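Local coordinates for angiotensin-converting enzyme (Anopheles gambiae, PDB 6S1Y), which probably cleaves peptides as a zinc-dependent metallopeptidase of the angiotensin-converting enzyme family, at residues Phe297-Met302 / Ile532-Ala537; Phe507-Cys512 / Lys525-Cys530; Val387-Ser392 / Val499-Gln504; Lys304-Phe309 / Asp337-Lys342. All blocks are in the same frame, centred on the assembly; numbering follows the deposited sequence. Where two conformers were deposited one is given.

Contact 1. Residues Phe297-Met302 / Ile532-Ala537. With NAG (2-acetamido-2-deoxy-beta-D-glucopyranose), chain C.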
loop_
_atom_site.group_PDB
_atom_site.type_symbol
_atom_site.label_atom_id
_atom_site.label_comp_id
_atom_site.label_asym_id
_atom_site.label_seq_id
_atom_site.Cartn_x
_atom_site.Cartn_y
_atom_site.Cartn_z
ATOM N N PHE A 297 11.272 -13.265 10.195
ATOM C CA PHE A 297 11.754 -13.784 8.915
ATOM C C PHE A 297 12.822 -14.863 9.110
ATOM O O PHE A 297 12.837 -15.867 8.389
ATOM C CB PHE A 297 12.306 -12.641 8.058
ATOM C CG PHE A 297 11.256 -11.883 7.297
ATOM C CD1 PHE A 297 10.636 -12.453 6.188
ATOM C CD2 PHE A 297 10.895 -10.597 7.669
ATOM C CE1 PHE A 297 9.651 -11.754 5.474
ATOM C CE2 PHE A 297 9.917 -9.891 6.950
ATOM C CZ PHE A 297 9.301 -10.475 5.855
ATOM N N THR A 298 13.735 -14.671 10.068
ATOM C CA THR A 298 14.750 -15.703 10.311
ATOM C C THR A 298 14.111 -16.984 10.848
ATOM O O THR A 298 14.496 -18.089 10.446
ATOM C CB THR A 298 15.837 -15.196 11.264
ATOM O OG1 THR A 298 15.263 -14.826 12.520
ATOM C CG2 THR A 298 16.546 -13.976 10.676
ATOM N N SER A 299 13.100 -16.857 11.718
ATOM C CA SER A 299 12.354 -18.027 12.165
ATOM C C SER A 299 11.770 -18.821 11.008
ATOM O O SER A 299 11.408 -19.990 11.192
ATOM C CB SER A 299 11.218 -17.602 13.097
ATOM O OG SER A 299 10.041 -17.295 12.343
ATOM N N LEU A 300 11.627 -18.212 9.827
ATOM C CA LEU A 300 11.097 -18.911 8.662
ATOM C C LEU A 300 12.198 -19.434 7.739
ATOM O O LEU A 300 11.916 -19.770 6.579
ATOM C CB LEU A 300 10.159 -18.001 7.863
ATOM C CG LEU A 300 8.920 -17.435 8.566
ATOM C CD1 LEU A 300 8.228 -16.376 7.712
ATOM C CD2 LEU A 300 7.940 -18.540 8.913
ATOM N N ASN A 301 13.443 -19.502 8.226
ATOM C CA ASN A 301 14.581 -19.890 7.393
ATOM C C ASN A 301 14.709 -18.982 6.175
ATOM O O ASN A 301 15.008 -19.431 5.069
ATOM C CB ASN A 301 14.491 -21.346 6.949
ATOM C CG ASN A 301 15.840 -21.902 6.488
ATOM O OD1 ASN A 301 16.861 -21.655 7.114
ATOM N ND2 ASN A 301 15.833 -22.645 5.380
ATOM N N MET A 302 14.489 -17.694 6.383
ATOM C CA MET A 302 14.603 -16.680 5.346
ATOM C C MET A 302 15.745 -15.748 5.721
ATOM O O MET A 302 16.250 -15.785 6.837
ATOM C CB MET A 302 13.266 -15.926 5.169
ATOM C CG MET A 302 12.116 -16.848 4.679
ATOM S SD MET A 302 10.487 -16.064 4.361
ATOM C CE MET A 302 10.827 -15.232 2.817
ATOM N N ILE A 532 2.264 -18.583 11.765
ATOM C CA ILE A 532 3.282 -19.340 11.045
ATOM C C ILE A 532 4.681 -19.047 11.576
ATOM O O ILE A 532 5.682 -19.408 10.944
ATOM C CB ILE A 532 3.241 -19.066 9.532
ATOM C CG1 ILE A 532 3.712 -17.640 9.219
ATOM C CG2 ILE A 532 1.863 -19.318 8.985
ATOM C CD1 ILE A 532 3.862 -17.398 7.728
ATOM N N TYR A 533 4.767 -18.366 12.713
ATOM C CA TYR A 533 6.052 -18.153 13.373
ATOM C C TYR A 533 6.766 -19.481 13.627
ATOM O O TYR A 533 6.201 -20.398 14.234
ATOM C CB TYR A 533 5.810 -17.405 14.694
ATOM C CG TYR A 533 7.046 -16.997 15.470
ATOM C CD1 TYR A 533 8.008 -16.166 14.908
ATOM C CD2 TYR A 533 7.236 -17.418 16.787
ATOM C CE1 TYR A 533 9.153 -15.779 15.639
ATOM C CE2 TYR A 533 8.363 -17.038 17.525
ATOM C CZ TYR A 533 9.315 -16.219 16.949
ATOM O OH TYR A 533 10.418 -15.849 17.695
ATOM N N GLN A 534 8.021 -19.569 13.160
ATOM C CA GLN A 534 8.918 -20.717 13.337
ATOM C C GLN A 534 8.544 -21.896 12.460
ATOM O O GLN A 534 8.901 -23.027 12.773
ATOM C CB GLN A 534 8.983 -21.196 14.798
ATOM C CG GLN A 534 9.431 -20.108 15.749
ATOM C CD GLN A 534 9.377 -20.514 17.203
ATOM O OE1 GLN A 534 8.397 -21.103 17.674
ATOM N NE2 GLN A 534 10.428 -20.172 17.939
ATOM N N SER A 535 7.830 -21.671 11.364
ATOM C CA SER A 535 7.478 -22.757 10.453
ATOM C C SER A 535 8.383 -22.683 9.231
ATOM O O SER A 535 8.040 -22.075 8.218
ATOM C CB SER A 535 6.016 -22.707 10.033
ATOM O OG SER A 535 5.797 -23.634 8.971
ATOM N N THR A 536 9.552 -23.332 9.330
ATOM C CA THR A 536 10.453 -23.423 8.188
ATOM C C THR A 536 9.784 -24.113 7.000
ATOM O O THR A 536 10.147 -23.855 5.846
ATOM C CB THR A 536 11.745 -24.150 8.586
ATOM O OG1 THR A 536 11.467 -25.492 9.000
ATOM C CG2 THR A 536 12.441 -23.432 9.730
ATOM N N ALA A 537 8.794 -24.978 7.244
ATOM C CA ALA A 537 8.074 -25.583 6.124
ATOM C C ALA A 537 7.350 -24.516 5.308
ATOM O O ALA A 537 7.318 -24.569 4.072
ATOM C CB ALA A 537 7.096 -26.632 6.641
HETATM C C1 NAG C . 17.015 -23.268 4.822
HETATM C C2 NAG C . 16.795 -24.786 4.848
HETATM C C3 NAG C . 17.972 -25.513 4.200
HETATM C C4 NAG C . 18.270 -24.958 2.811
HETATM C C5 NAG C . 18.434 -23.436 2.890
HETATM C C6 NAG C . 18.587 -22.781 1.537
HETATM C C7 NAG C . 15.444 -25.781 6.647
HETATM C C8 NAG C . 15.409 -26.181 8.088
HETATM N N2 NAG C . 16.593 -25.250 6.213
HETATM O O3 NAG C . 17.636 -26.891 4.099
HETATM O O4 NAG C . 19.454 -25.564 2.286
HETATM O O5 NAG C . 17.269 -22.846 3.490
HETATM O O6 NAG C . 18.708 -21.370 1.661
HETATM O O7 NAG C . 14.478 -25.938 5.907
#

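Contact 2. Residues Phe507-Cys512 / Lys525-Cys530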
loop_
_atom_site.group_PDB
_atom_site.type_symbol
_atom_site.label_atom_id
_atom_site.label_comp_id
_atom_site.label_asym_id
_atom_site.label_seq_id
_atom_site.Cartn_x
_atom_site.Cartn_y
_atom_site.Cartn_z
ATOM N N PHE A 507 -2.111 -16.420 0.161
ATOM C CA PHE A 507 -0.777 -16.766 0.649
ATOM C C PHE A 507 -0.836 -17.213 2.109
ATOM O O PHE A 507 -0.242 -18.230 2.490
ATOM C CB PHE A 507 0.161 -15.562 0.505
ATOM C CG PHE A 507 0.431 -15.132 -0.927
ATOM C CD1 PHE A 507 0.166 -15.966 -1.993
ATOM C CD2 PHE A 507 1.001 -13.900 -1.183
ATOM C CE1 PHE A 507 0.456 -15.569 -3.288
ATOM C CE2 PHE A 507 1.290 -13.492 -2.477
ATOM C CZ PHE A 507 1.015 -14.323 -3.531
ATOM N N HIS A 508 -1.547 -16.451 2.950
ATOM C CA HIS A 508 -1.673 -16.802 4.363
ATOM C C HIS A 508 -2.289 -18.184 4.540
ATOM O O HIS A 508 -1.846 -18.965 5.390
ATOM C CB HIS A 508 -2.520 -15.743 5.068
ATOM C CG HIS A 508 -2.785 -16.008 6.522
ATOM N ND1 HIS A 508 -1.796 -15.983 7.476
ATOM C CD2 HIS A 508 -3.940 -16.239 7.189
ATOM C CE1 HIS A 508 -2.321 -16.197 8.666
ATOM N NE2 HIS A 508 -3.621 -16.363 8.520
ATOM N N ARG A 509 -3.330 -18.492 3.770
ATOM C CA ARG A 509 -3.982 -19.789 3.890
ATOM C C ARG A 509 -3.015 -20.911 3.537
ATOM O O ARG A 509 -2.956 -21.930 4.236
ATOM C CB ARG A 509 -5.207 -19.840 2.981
ATOM C CG ARG A 509 -5.892 -21.217 2.910
ATOM C CD ARG A 509 -7.252 -21.153 2.240
ATOM N NE ARG A 509 -7.157 -20.788 0.837
ATOM C CZ ARG A 509 -8.202 -20.587 0.044
ATOM N NH1 ARG A 509 -9.439 -20.719 0.524
ATOM N NH2 ARG A 509 -8.012 -20.251 -1.226
ATOM N N ALA A 510 -2.253 -20.738 2.457
ATOM C CA ALA A 510 -1.290 -21.752 2.055
ATOM C C ALA A 510 -0.191 -21.913 3.092
ATOM O O ALA A 510 0.234 -23.034 3.390
ATOM C CB ALA A 510 -0.700 -21.387 0.693
ATOM N N ALA A 511 0.275 -20.813 3.676
ATOM C CA ALA A 511 1.363 -20.931 4.640
ATOM C C ALA A 511 0.891 -21.564 5.940
ATOM O O ALA A 511 1.641 -22.322 6.570
ATOM C CB ALA A 511 1.985 -19.557 4.911
ATOM N N CYS A 512 -0.329 -21.237 6.378
ATOM C CA CYS A 512 -0.880 -21.875 7.567
ATOM C C CYS A 512 -1.078 -23.367 7.334
ATOM O O CYS A 512 -0.783 -24.182 8.209
ATOM C CB CYS A 512 -2.197 -21.203 7.959
ATOM S SG CYS A 512 -2.017 -19.432 8.339
ATOM N N LYS A 525 -8.366 -24.610 14.252
ATOM C CA LYS A 525 -7.313 -24.319 13.283
ATOM C C LYS A 525 -7.852 -23.456 12.139
ATOM O O LYS A 525 -7.840 -23.821 10.967
ATOM C CB LYS A 525 -6.696 -25.619 12.767
ATOM C CG LYS A 525 -5.887 -26.354 13.830
ATOM C CD LYS A 525 -5.285 -27.652 13.297
ATOM C CE LYS A 525 -3.887 -27.888 13.869
ATOM N NZ LYS A 525 -3.862 -28.004 15.351
ATOM N N THR A 526 -8.305 -22.255 12.495
ATOM C CA THR A 526 -8.891 -21.333 11.538
ATOM C C THR A 526 -7.829 -20.411 10.952
ATOM O O THR A 526 -6.719 -20.263 11.476
ATOM C CB THR A 526 -9.974 -20.474 12.196
ATOM O OG1 THR A 526 -9.363 -19.621 13.182
ATOM C CG2 THR A 526 -11.054 -21.348 12.844
ATOM N N LEU A 527 -8.204 -19.745 9.867
ATOM C CA LEU A 527 -7.349 -18.700 9.330
ATOM C C LEU A 527 -7.165 -17.564 10.321
ATOM O O LEU A 527 -6.157 -16.866 10.254
ATOM C CB LEU A 527 -7.936 -18.160 8.035
ATOM C CG LEU A 527 -8.022 -19.186 6.915
ATOM C CD1 LEU A 527 -8.843 -18.648 5.753
ATOM C CD2 LEU A 527 -6.616 -19.575 6.444
ATOM N N ASN A 528 -8.103 -17.385 11.256
ATOM C CA ASN A 528 -8.073 -16.247 12.161
ATOM C C ASN A 528 -7.160 -16.439 13.360
ATOM O O ASN A 528 -6.810 -15.446 14.010
ATOM C CB ASN A 528 -9.492 -15.943 12.665
ATOM C CG ASN A 528 -10.455 -15.723 11.537
ATOM O OD1 ASN A 528 -10.972 -16.676 10.950
ATOM N ND2 ASN A 528 -10.674 -14.464 11.187
ATOM N N ASN A 529 -6.765 -17.675 13.676
ATOM C CA ASN A 529 -5.885 -17.924 14.816
ATOM C C ASN A 529 -4.574 -18.601 14.420
ATOM O O ASN A 529 -3.860 -19.099 15.296
ATOM C CB ASN A 529 -6.611 -18.754 15.889
ATOM C CG ASN A 529 -7.011 -20.148 15.410
ATOM O OD1 ASN A 529 -6.596 -20.601 14.339
ATOM N ND2 ASN A 529 -7.828 -20.836 16.210
ATOM N N CYS A 530 -4.231 -18.614 13.130
ATOM C CA CYS A 530 -3.007 -19.254 12.662
ATOM C C CYS A 530 -1.792 -18.362 12.865
ATOM O O CYS A 530 -1.818 -17.181 12.513
ATOM C CB CYS A 530 -3.114 -19.593 11.176
ATOM S SG CYS A 530 -1.486 -19.384 10.303
#

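Contact 3. Residues Val387-Ser392 / Val499-Gln504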
loop_
_atom_site.group_PDB
_atom_site.type_symbol
_atom_site.label_atom_id
_atom_site.label_comp_id
_atom_site.label_asym_id
_atom_site.label_seq_id
_atom_site.Cartn_x
_atom_site.Cartn_y
_atom_site.Cartn_z
ATOM N N VAL A 387 3.785 -9.374 0.776
ATOM C CA VAL A 387 4.704 -10.242 1.515
ATOM C C VAL A 387 4.675 -9.927 3.011
ATOM O O VAL A 387 4.478 -10.817 3.844
ATOM C CB VAL A 387 6.139 -10.122 0.968
ATOM C CG1 VAL A 387 7.084 -10.895 1.875
ATOM C CG2 VAL A 387 6.210 -10.611 -0.467
ATOM N N GLY A 388 4.963 -8.673 3.375
ATOM C CA GLY A 388 4.983 -8.318 4.777
ATOM C C GLY A 388 3.617 -8.434 5.429
ATOM O O GLY A 388 3.512 -8.756 6.619
ATOM N N ASP A 389 2.549 -8.162 4.669
ATOM C CA ASP A 389 1.206 -8.253 5.236
ATOM C C ASP A 389 0.864 -9.688 5.629
ATOM O O ASP A 389 0.152 -9.905 6.615
ATOM C CB ASP A 389 0.183 -7.683 4.254
ATOM C CG ASP A 389 0.203 -6.149 4.201
ATOM O OD1 ASP A 389 1.018 -5.507 4.927
ATOM O OD2 ASP A 389 -0.606 -5.596 3.411
ATOM N N VAL A 390 1.388 -10.680 4.908
ATOM C CA VAL A 390 1.183 -12.073 5.317
ATOM C C VAL A 390 1.760 -12.302 6.706
ATOM O O VAL A 390 1.112 -12.890 7.577
ATOM C CB VAL A 390 1.792 -13.040 4.287
ATOM C CG1 VAL A 390 1.867 -14.449 4.860
ATOM C CG2 VAL A 390 0.959 -13.023 2.991
ATOM N N LEU A 391 2.978 -11.811 6.952
ATOM C CA LEU A 391 3.513 -11.905 8.304
ATOM C C LEU A 391 2.613 -11.166 9.285
ATOM O O LEU A 391 2.342 -11.665 10.382
ATOM C CB LEU A 391 4.940 -11.353 8.390
ATOM C CG LEU A 391 6.055 -12.012 7.576
ATOM C CD1 LEU A 391 7.413 -11.869 8.281
ATOM C CD2 LEU A 391 5.748 -13.444 7.292
ATOM N N SER A 392 2.158 -9.960 8.915
ATOM C CA SER A 392 1.337 -9.182 9.839
ATOM C C SER A 392 0.060 -9.922 10.209
ATOM O O SER A 392 -0.441 -9.758 11.330
ATOM C CB SER A 392 0.983 -7.822 9.234
ATOM O OG SER A 392 2.113 -6.981 9.218
ATOM N N VAL A 499 -4.794 -5.652 -4.969
ATOM C CA VAL A 499 -4.411 -7.026 -5.278
ATOM C C VAL A 499 -3.785 -7.685 -4.059
ATOM O O VAL A 499 -4.134 -8.814 -3.692
ATOM C CB VAL A 499 -3.466 -7.040 -6.493
ATOM C CG1 VAL A 499 -2.984 -8.435 -6.798
ATOM C CG2 VAL A 499 -4.185 -6.502 -7.697
ATOM N N SER A 500 -2.865 -6.980 -3.397
ATOM C CA SER A 500 -2.260 -7.500 -2.175
ATOM C C SER A 500 -3.301 -7.921 -1.148
ATOM O O SER A 500 -3.175 -8.967 -0.509
ATOM C CB SER A 500 -1.353 -6.444 -1.554
ATOM O OG SER A 500 -0.970 -6.870 -0.261
ATOM N N TYR A 501 -4.302 -7.075 -0.911
ATOM C CA TYR A 501 -5.260 -7.363 0.152
ATOM C C TYR A 501 -6.137 -8.564 -0.185
ATOM O O TYR A 501 -6.619 -9.234 0.733
ATOM C CB TYR A 501 -6.088 -6.113 0.465
ATOM C CG TYR A 501 -5.455 -5.289 1.568
ATOM C CD1 TYR A 501 -4.204 -4.710 1.395
ATOM C CD2 TYR A 501 -6.087 -5.120 2.794
ATOM C CE1 TYR A 501 -3.597 -3.975 2.401
ATOM C CE2 TYR A 501 -5.477 -4.373 3.821
ATOM C CZ TYR A 501 -4.231 -3.822 3.612
ATOM O OH TYR A 501 -3.627 -3.095 4.597
ATOM N N VAL A 502 -6.296 -8.897 -1.462
ATOM C CA VAL A 502 -6.926 -10.161 -1.832
ATOM C C VAL A 502 -5.942 -11.331 -1.701
ATOM O O VAL A 502 -6.189 -12.298 -0.969
ATOM C CB VAL A 502 -7.484 -10.086 -3.262
ATOM C CG1 VAL A 502 -8.110 -11.442 -3.639
ATOM C CG2 VAL A 502 -8.477 -8.949 -3.413
ATOM N N ILE A 503 -4.824 -11.280 -2.435
ATOM C CA ILE A 503 -3.986 -12.479 -2.535
ATOM C C ILE A 503 -3.271 -12.770 -1.232
ATOM O O ILE A 503 -2.921 -13.926 -0.963
ATOM C CB ILE A 503 -2.942 -12.390 -3.674
ATOM C CG1 ILE A 503 -1.868 -11.353 -3.363
ATOM C CG2 ILE A 503 -3.629 -12.084 -4.973
ATOM C CD1 ILE A 503 -0.896 -11.159 -4.500
ATOM N N GLN A 504 -3.024 -11.756 -0.403
ATOM C CA GLN A 504 -2.330 -12.055 0.841
ATOM C C GLN A 504 -3.095 -13.082 1.667
ATOM O O GLN A 504 -2.487 -13.815 2.466
ATOM C CB GLN A 504 -2.071 -10.791 1.659
ATOM C CG GLN A 504 -3.282 -10.179 2.355
ATOM C CD GLN A 504 -2.921 -8.857 3.071
ATOM O OE1 GLN A 504 -3.053 -8.741 4.275
ATOM N NE2 GLN A 504 -2.461 -7.877 2.307
#

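Contact 4. Residues Lys304-Phe309 / Asp337-Lys342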
loop_
_atom_site.group_PDB
_atom_site.type_symbol
_atom_site.label_atom_id
_atom_site.label_comp_id
_atom_site.label_asym_id
_atom_site.label_seq_id
_atom_site.Cartn_x
_atom_site.Cartn_y
_atom_site.Cartn_z
ATOM N N LYS A 304 18.380 -13.209 6.894
ATOM C CA LYS A 304 18.596 -12.203 7.923
ATOM C C LYS A 304 18.999 -10.878 7.285
ATOM O O LYS A 304 19.640 -10.843 6.236
ATOM C CB LYS A 304 19.699 -12.670 8.885
ATOM C CG LYS A 304 19.942 -11.764 10.086
ATOM C CD LYS A 304 21.402 -11.812 10.541
ATOM C CE LYS A 304 21.526 -12.087 12.039
ATOM N NZ LYS A 304 20.588 -11.280 12.879
ATOM N N LEU A 305 18.635 -9.777 7.937
ATOM C CA LEU A 305 18.940 -8.465 7.360
ATOM C C LEU A 305 20.452 -8.256 7.336
ATOM O O LEU A 305 21.105 -8.440 8.362
ATOM C CB LEU A 305 18.269 -7.339 8.161
ATOM C CG LEU A 305 16.741 -7.243 8.065
ATOM C CD1 LEU A 305 16.195 -6.220 9.037
ATOM C CD2 LEU A 305 16.308 -6.890 6.646
ATOM N N PRO A 306 21.033 -7.846 6.211
ATOM C CA PRO A 306 22.471 -7.536 6.187
ATOM C C PRO A 306 22.793 -6.295 6.994
ATOM O O PRO A 306 21.934 -5.454 7.286
ATOM C CB PRO A 306 22.765 -7.308 4.701
ATOM C CG PRO A 306 21.412 -6.801 4.128
ATOM C CD PRO A 306 20.364 -7.554 4.920
ATOM N N GLN A 307 24.082 -6.175 7.333
ATOM C CA GLN A 307 24.539 -5.039 8.131
ATOM C C GLN A 307 24.374 -3.726 7.374
ATOM O O GLN A 307 24.114 -2.686 7.982
ATOM C CB GLN A 307 26.008 -5.250 8.551
ATOM C CG GLN A 307 26.564 -4.156 9.440
ATOM C CD GLN A 307 25.909 -4.143 10.801
ATOM O OE1 GLN A 307 25.565 -5.201 11.353
ATOM N NE2 GLN A 307 25.704 -2.943 11.350
ATOM N N THR A 308 24.558 -3.741 6.055
ATOM C CA THR A 308 24.294 -2.538 5.261
ATOM C C THR A 308 22.906 -1.961 5.578
ATOM O O THR A 308 22.735 -0.737 5.700
ATOM C CB THR A 308 24.414 -2.862 3.771
ATOM O OG1 THR A 308 25.751 -3.289 3.483
ATOM C CG2 THR A 308 24.109 -1.647 2.923
ATOM N N PHE A 309 21.911 -2.830 5.763
ATOM C CA PHE A 309 20.575 -2.354 6.095
ATOM C C PHE A 309 20.579 -1.511 7.366
ATOM O O PHE A 309 19.952 -0.442 7.414
ATOM C CB PHE A 309 19.604 -3.523 6.264
ATOM C CG PHE A 309 18.292 -3.107 6.828
ATOM C CD1 PHE A 309 18.116 -3.005 8.201
ATOM C CD2 PHE A 309 17.243 -2.759 5.989
ATOM C CE1 PHE A 309 16.905 -2.584 8.728
ATOM C CE2 PHE A 309 16.025 -2.346 6.510
ATOM C CZ PHE A 309 15.854 -2.253 7.875
ATOM N N ASP A 337 23.021 -6.887 -1.149
ATOM C CA ASP A 337 22.761 -6.607 0.257
ATOM C C ASP A 337 22.641 -5.127 0.565
ATOM O O ASP A 337 22.587 -4.752 1.739
ATOM C CB ASP A 337 23.840 -7.236 1.153
ATOM C CG ASP A 337 23.760 -8.756 1.159
ATOM O OD1 ASP A 337 22.896 -9.287 0.422
ATOM O OD2 ASP A 337 24.539 -9.411 1.894
ATOM N N ASP A 338 22.581 -4.253 -0.438
ATOM C CA ASP A 338 22.325 -2.841 -0.145
ATOM C C ASP A 338 20.818 -2.637 -0.282
ATOM O O ASP A 338 20.287 -2.444 -1.390
ATOM C CB ASP A 338 23.126 -1.908 -1.036
ATOM C CG ASP A 338 22.969 -0.442 -0.624
ATOM O OD1 ASP A 338 22.259 -0.163 0.377
ATOM O OD2 ASP A 338 23.545 0.434 -1.320
ATOM N N VAL A 339 20.138 -2.709 0.859
ATOM C CA VAL A 339 18.690 -2.604 0.953
ATOM C C VAL A 339 18.384 -1.747 2.168
ATOM O O VAL A 339 19.048 -1.875 3.207
ATOM C CB VAL A 339 18.024 -3.998 1.053
ATOM C CG1 VAL A 339 18.214 -4.774 -0.257
ATOM C CG2 VAL A 339 18.578 -4.789 2.229
ATOM N N ARG A 340 17.392 -0.860 2.041
ATOM C CA ARG A 340 17.187 0.125 3.088
ATOM C C ARG A 340 15.715 0.478 3.249
ATOM O O ARG A 340 14.947 0.508 2.285
ATOM C CB ARG A 340 17.966 1.421 2.815
ATOM C CG ARG A 340 19.373 1.212 2.325
ATOM C CD ARG A 340 20.103 2.532 2.133
ATOM N NE ARG A 340 21.193 2.391 1.169
ATOM C CZ ARG A 340 21.942 3.396 0.732
ATOM N NH1 ARG A 340 21.732 4.620 1.180
ATOM N NH2 ARG A 340 22.894 3.168 -0.162
ATOM N N ILE A 341 15.357 0.802 4.487
ATOM C CA ILE A 341 14.044 1.320 4.824
ATOM C C ILE A 341 14.212 2.743 5.314
ATOM O O ILE A 341 15.144 3.049 6.070
ATOM C CB ILE A 341 13.345 0.435 5.883
ATOM C CG1 ILE A 341 12.857 -0.851 5.215
ATOM C CG2 ILE A 341 12.220 1.203 6.576
ATOM C CD1 ILE A 341 12.287 -1.909 6.176
ATOM N N LYS A 342 13.301 3.610 4.893
ATOM C CA LYS A 342 13.191 4.966 5.407
ATOM C C LYS A 342 11.796 5.066 6.012
ATOM O O LYS A 342 10.791 5.042 5.288
ATOM C CB LYS A 342 13.418 5.995 4.300
ATOM C CG LYS A 342 13.262 7.435 4.746
ATOM C CD LYS A 342 13.908 8.405 3.740
ATOM C CE LYS A 342 13.378 8.213 2.316
ATOM N NZ LYS A 342 12.006 8.748 2.138
#

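Contact 1. Residues Phe297-Met302 / Ile532-Ala537
Ser-299 and Gln-534 make the one hydrogen bond across this contact. The backbone N of Gln-534 gives its hydrogen to Ser-299 OG at 3.1 Å, with an N-H...O angle of 148°. The hydroxyl is also bonded to Phe-296 O, three residues earlier in the helix. Gln-534 adds a CA-H...O contact, its CA lying 3.4 Å from Ser-299 O. Ser-299 OG further approaches the Tyr-533 ring obliquely, 3.5 Å from CD1, while Tyr-533 OH is bonded to Asp-295.

The apolar part rests on Leu-300. Its CG lies anti to the carbonyl carbon (chi1 -59°). The CD2 branch packs on Ile-532 CG1 at 4.3 Å and also lies against the carbonyl oxygens of Ile-532 and Ser-535. Farther along, Thr-536 CG2 packs against Asn-301 CB at 4.0 Å.

The end of one helix meets the start of another here. Asn-301, with positive phi, is the C-prime residue of a Schellman motif closing helix 286-299. In segment 532-537, a type II turn from Ile-532 to Ser-535 leads into the next helix, where Ser-535 is the N-cap and its OG caps the backbone N of Ala-538. Asn-301 is also glycosylated: ND2 is joined to C1 of the N-acetylglucosamine at 1.4 Å. The sugar is hydrogen-bonded to Asn-540 and Lys-543 of helix 536-547.

Phe-297 packs on helix 349-368, and Phe-297 and Leu-300 both touch helix 381-395.

Contact 2. Residues Phe507-Cys512 / Lys525-Cys530
Leu-527 lays its CD2 branch against the backbone and the root of the Arg-509 side chain. That methyl is 3.7 Å from Arg-509 CB and equally near its CA, and the two side chains cross at a slant. The Arg-509 chain bends at chi3 and carries its guanidinium away, toward long, weak ion pairs with Glu-564, Asp-570 and Glu-574.

His-508 supplies the polar link. Its CG is anti to the backbone N (chi1 177°), which sends the ring out to the loop. NE2 donates to Leu-527 O at 3.1 Å with an N-H...O angle of 159°. The oxygen lies in the ring plane, and the N-H arrives in the carbonyl plane on a lone pair. This one bond ties the imidazole to the type I turn of Thr-526 to Asn-529.

The disulfide Cys-512 to Cys-530 fastens the end of helix 495-514 to the loop that follows it. Its SG-SG bond is 2.0 Å and chi3 is -81°. Cys-530 SG sits 3.7 Å from His-508 CE1, oblique to the ring. Tyr-518, from the loop between the segments, packs on Arg-509, Cys-512 and Leu-527, while His-508 touches Leu-393 and Ser-394 of helix 381-395.

Contact 3. Residues Val387-Ser392 / Val499-Gln504
Segment 387-392 of helix 381-395 and segment 499-504 of helix 495-514 run in roughly the same direction, crossing at -49° with their axes 9.5 Å apart at closest approach. Asp-389 and Gln-504 carry the polar contact. Gln-504 NE2 donates to Asp-389 OD2 at 3.1 Å, and OD2 accepts on its anti lone pair. The bond tilts modestly from the amide plane, and the carboxylate and amide planes stand 57° apart. Gln-504 CG lies between its backbone N and carbonyl carbon (chi1 74°), and the extended chain beyond it turns NE2 back over its own helix. There NE2 also makes weak bonds to Ser-500 O and OG.

Tyr-501 CE1 comes within 3.5 Å of Asp-389 OD2, with ring and carboxylate almost perpendicular. The Val-390 and Gln-504 side chains slide past each other in opposite directions, with Val-390 CG2 4.0 Å from Gln-504 CB.

The other carboxylate oxygen, OD1, accepts from ND1 of the zinc ligand His-357 in the HExxH motif. Asp-389 is thus a second-shell residue that probably orients and polarises that histidine. Glu-385, the third protein ligand, lies one turn before Asp-389 and touches Ser-500. Lys-428 of helix 414-429 touches Asp-389 and Gln-504.

Contact 4. Residues Lys304-Phe309 / Asp337-Lys342
Phe-309 turns the edge of its ring to Ile-341. CE2 is 3.7 Å from Ile-341 CG1, which lies near the ring plane, and the two side chains meet at a slant. CG of Phe-309 is anti to the backbone N (chi1 170°), and this directs the ring along the strand. On one face, Leu-305 CD1 lies 3.7 Å above the ring plane, offset toward the rim. The backbone joins in too: Phe-309 CA makes a CA-H...O contact with Val-339 O at 3.3 Å.

Pro-306 and Asp-337 cross obliquely. Pro-306 CG comes 3.4 Å from Asp-337 O and also packs on Val-339 CG2 at 4.0 Å. The carboxylate of Asp-337 has its partner in Gln-369, bonded through OD1.

Segment 337-342 holds strand 339-342, which pairs with strand 329-332 in a two-stranded antiparallel sheet. Segment 304-309 leads into the start of helix 307-312. No hydrogen bond joins the segments directly, so the helix start rests on the strand and the residues just before it through apolar and C-H contacts. Ser-313 OG, just past that helix, bonds Ile-341 N and Phe-309 O.

Thr-308 and Asp-338 side chains cross at about a right angle, with CG2 of the threonine 3.5 Å from Asp-338 OD1. Arg-340 grips that carboxylate side-on in a salt bridge: NE donates to OD1 at 2.9 Å and NH2 to OD2 at 3.0 Å. Both bonds use syn lone pairs and lie near the guanidinium plane. Arg-340 also makes cation-pi contacts with Trp-38 and Phe-333. Ile-341 touches Glu-358 and Ile-362 of helix 349-368.

Contact 3 lies nearest the active site: the side chain of Asp-389 is about 7 Å from the zinc ion, and that of Tyr-501 about 5 Å from the bound gamma-glutamyl ligand. Contacts 2 and 3 share helix 495-514 and touch where Phe-507 CB meets Val-390 CG2 at 3.6 Å; their centres are 12 Å apart. Contact 1 packs on contact 3 through Phe-297 CZ and Leu-391 CD1, 3.4 Å apart, and on contact 2 through Ile-532. Contact 4 joins contact 1 through Thr-298 and Lys-304 but stays about 10 Å from contact 3 at the nearest atoms. Its Ile-341 side chain is about 10 Å from the zinc ion.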